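Side-chain contact in zinc phosphodiesterase ELAC protein 1 (Homo sapiens, PDB 3ZWF), which is a zinc-dependent phosphodiesterase with tRNA 3'-processing endonuclease activity that acts in tRNA repair, removing a 2',3'-cyclic phosphate from cleaved tRNAs: residues Leu270-Thr275 and Ala296-Leu301. Sequence-based numbering, arbitrary orientation.
Sequences LIHEAT and ATFAKL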
loop_
_atom_site.group_PDB
_atom_site.type_symbol
_atom_site.label_atom_id
_atom_site.label_comp_id
_atom_site.label_asym_id
_atom_site.label_seq_id
_atom_site.Cartn_x
_atom_site.Cartn_y
_atom_site.Cartn_z
ATOM N N LEU A 270 -7.048 25.638 -7.787
ATOM C CA LEU A 270 -7.540 24.526 -8.583
ATOM C C LEU A 270 -6.381 23.534 -8.803
ATOM O O LEU A 270 -5.370 23.905 -9.382
ATOM C CB LEU A 270 -8.064 25.013 -9.929
ATOM C CG LEU A 270 -8.441 23.968 -10.980
ATOM C CD1 LEU A 270 -9.496 23.046 -10.455
ATOM C CD2 LEU A 270 -8.967 24.712 -12.216
ATOM N N ILE A 271 -6.552 22.311 -8.312
ATOM C CA ILE A 271 -5.547 21.209 -8.448
ATOM C C ILE A 271 -6.029 20.244 -9.531
ATOM O O ILE A 271 -7.150 19.721 -9.475
ATOM C CB ILE A 271 -5.324 20.473 -7.159
ATOM C CG1 ILE A 271 -4.903 21.440 -6.052
ATOM C CG2 ILE A 271 -4.308 19.262 -7.377
ATOM C CD1 ILE A 271 -4.693 20.730 -4.733
ATOM N N HIS A 272 -5.218 20.117 -10.569
ATOM C CA HIS A 272 -5.581 19.371 -11.766
ATOM C C HIS A 272 -4.388 18.486 -12.190
ATOM O O HIS A 272 -3.239 18.887 -12.096
ATOM C CB HIS A 272 -5.936 20.355 -12.899
ATOM C CG HIS A 272 -6.747 19.765 -14.008
ATOM N ND1 HIS A 272 -6.250 18.813 -14.879
ATOM C CD2 HIS A 272 -8.010 20.049 -14.432
ATOM C CE1 HIS A 272 -7.207 18.490 -15.743
ATOM N NE2 HIS A 272 -8.275 19.226 -15.500
ATOM N N GLU A 273 -4.703 17.304 -12.702
ATOM C CA GLU A 273 -3.623 16.497 -13.294
ATOM C C GLU A 273 -3.074 17.034 -14.625
ATOM O O GLU A 273 -3.727 17.734 -15.391
ATOM C CB GLU A 273 -4.070 15.063 -13.527
ATOM C CG GLU A 273 -5.126 14.897 -14.604
ATOM C CD GLU A 273 -4.826 13.654 -15.419
ATOM O OE1 GLU A 273 -3.828 13.671 -16.183
ATOM O OE2 GLU A 273 -5.525 12.646 -15.234
ATOM N N ALA A 274 -1.819 16.733 -14.865
ATOM C CA ALA A 274 -1.219 16.900 -16.191
ATOM C C ALA A 274 -0.221 15.770 -16.401
ATOM O O ALA A 274 0.983 15.972 -16.294
ATOM C CB ALA A 274 -0.529 18.249 -16.345
ATOM N N THR A 275 -0.775 14.591 -16.656
ATOM C CA THR A 275 0.026 13.359 -16.691
ATOM C C THR A 275 1.132 13.392 -17.747
ATOM O O THR A 275 2.294 13.022 -17.477
ATOM C CB THR A 275 -0.846 12.080 -16.835
ATOM O OG1 THR A 275 -1.790 12.021 -15.756
ATOM C CG2 THR A 275 0.055 10.849 -16.840
ATOM N N ALA A 296 -5.010 23.968 -18.384
ATOM C CA ALA A 296 -4.946 25.430 -18.465
ATOM C C ALA A 296 -6.247 25.997 -19.052
ATOM O O ALA A 296 -6.765 27.017 -18.609
ATOM C CB ALA A 296 -3.739 25.870 -19.306
ATOM N N THR A 297 -6.766 25.294 -20.048
ATOM C CA THR A 297 -7.987 25.696 -20.716
ATOM C C THR A 297 -9.167 25.583 -19.737
ATOM O O THR A 297 -10.040 26.486 -19.666
ATOM C CB THR A 297 -8.221 24.827 -21.960
ATOM O OG1 THR A 297 -7.218 25.105 -22.929
ATOM C CG2 THR A 297 -9.604 25.131 -22.600
ATOM N N PHE A 298 -9.201 24.498 -18.966
ATOM C CA PHE A 298 -10.232 24.358 -17.919
ATOM C C PHE A 298 -10.109 25.433 -16.825
ATOM O O PHE A 298 -11.115 26.005 -16.393
ATOM C CB PHE A 298 -10.229 22.969 -17.279
ATOM C CG PHE A 298 -11.269 22.815 -16.224
ATOM C CD1 PHE A 298 -12.629 22.789 -16.564
ATOM C CD2 PHE A 298 -10.917 22.781 -14.888
ATOM C CE1 PHE A 298 -13.598 22.646 -15.584
ATOM C CE2 PHE A 298 -11.890 22.602 -13.901
ATOM C CZ PHE A 298 -13.225 22.549 -14.248
ATOM N N ALA A 299 -8.876 25.711 -16.394
ATOM C CA ALA A 299 -8.628 26.768 -15.386
ATOM C C ALA A 299 -9.101 28.151 -15.857
ATOM O O ALA A 299 -9.703 28.916 -15.092
ATOM C CB ALA A 299 -7.166 26.855 -15.036
ATOM N N LYS A 300 -8.843 28.433 -17.128
ATOM C CA LYS A 300 -9.299 29.697 -17.778
ATOM C C LYS A 300 -10.825 29.742 -17.873
ATOM O O LYS A 300 -11.468 30.761 -17.592
ATOM C CB LYS A 300 -8.629 29.840 -19.158
ATOM C CG LYS A 300 -7.195 30.356 -19.088
ATOM N N LEU A 301 -11.431 28.624 -18.246
ATOM C CA LEU A 301 -12.888 28.548 -18.356
ATOM C C LEU A 301 -13.590 28.803 -16.999
ATOM O O LEU A 301 -14.617 29.514 -16.956
ATOM C CB LEU A 301 -13.313 27.225 -18.975
ATOM C CG LEU A 301 -14.783 26.980 -19.291
ATOM C CD1 LEU A 301 -15.272 27.875 -20.421
ATOM C CD2 LEU A 301 -15.003 25.491 -19.610
#
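In the beta-alpha-beta crossover 269-273, 292-301, 306-310 of the metallo-beta-lactamase fold, Leu270 and His272 of the first strand meet Phe298 and Ala299 of the helix packed on the sheet. The two parallel strands are neighbours, and the helix runs nearly antiparallel to 270-273, at 154°, with axes 9.9 Å apart. Leu270 does most of the touching through one methyl: with CG anti to the backbone N (chi1 172°), Leu270 CD2 lies 3.8 Å from Phe298 CD2 and also 3.8 Å from Ala299 CA. The leucine and phenylalanine side chains cross at about a right angle, and Ala299 CB adds a further apolar contact, 4.0 Å from Leu270 CD2. Leu307 of the neighbouring strand 306-310 touches Leu270, His272 and Ala299, so the same patch spans both strands. Leu270 and His272 point toward the helix, whereas the Glu273 side chain lies against the zinc ligands Asp251 and His311. Glu273 OE1 accepts from Thr275 OG1 (2.7 Å) and Thr275 N, both reaching it from the same face of the carboxylate plane, while Thr275 OG1 also bonds His311. The buried His272 ring offers its carbon edge to the helix, where His272 CD2 stands 4.0 Å from Phe298 CD2. A bond lying close to the ring plane helps set its rotation: His272 ND1 donates to a lone pair of Glu273 O at 2.8 Å.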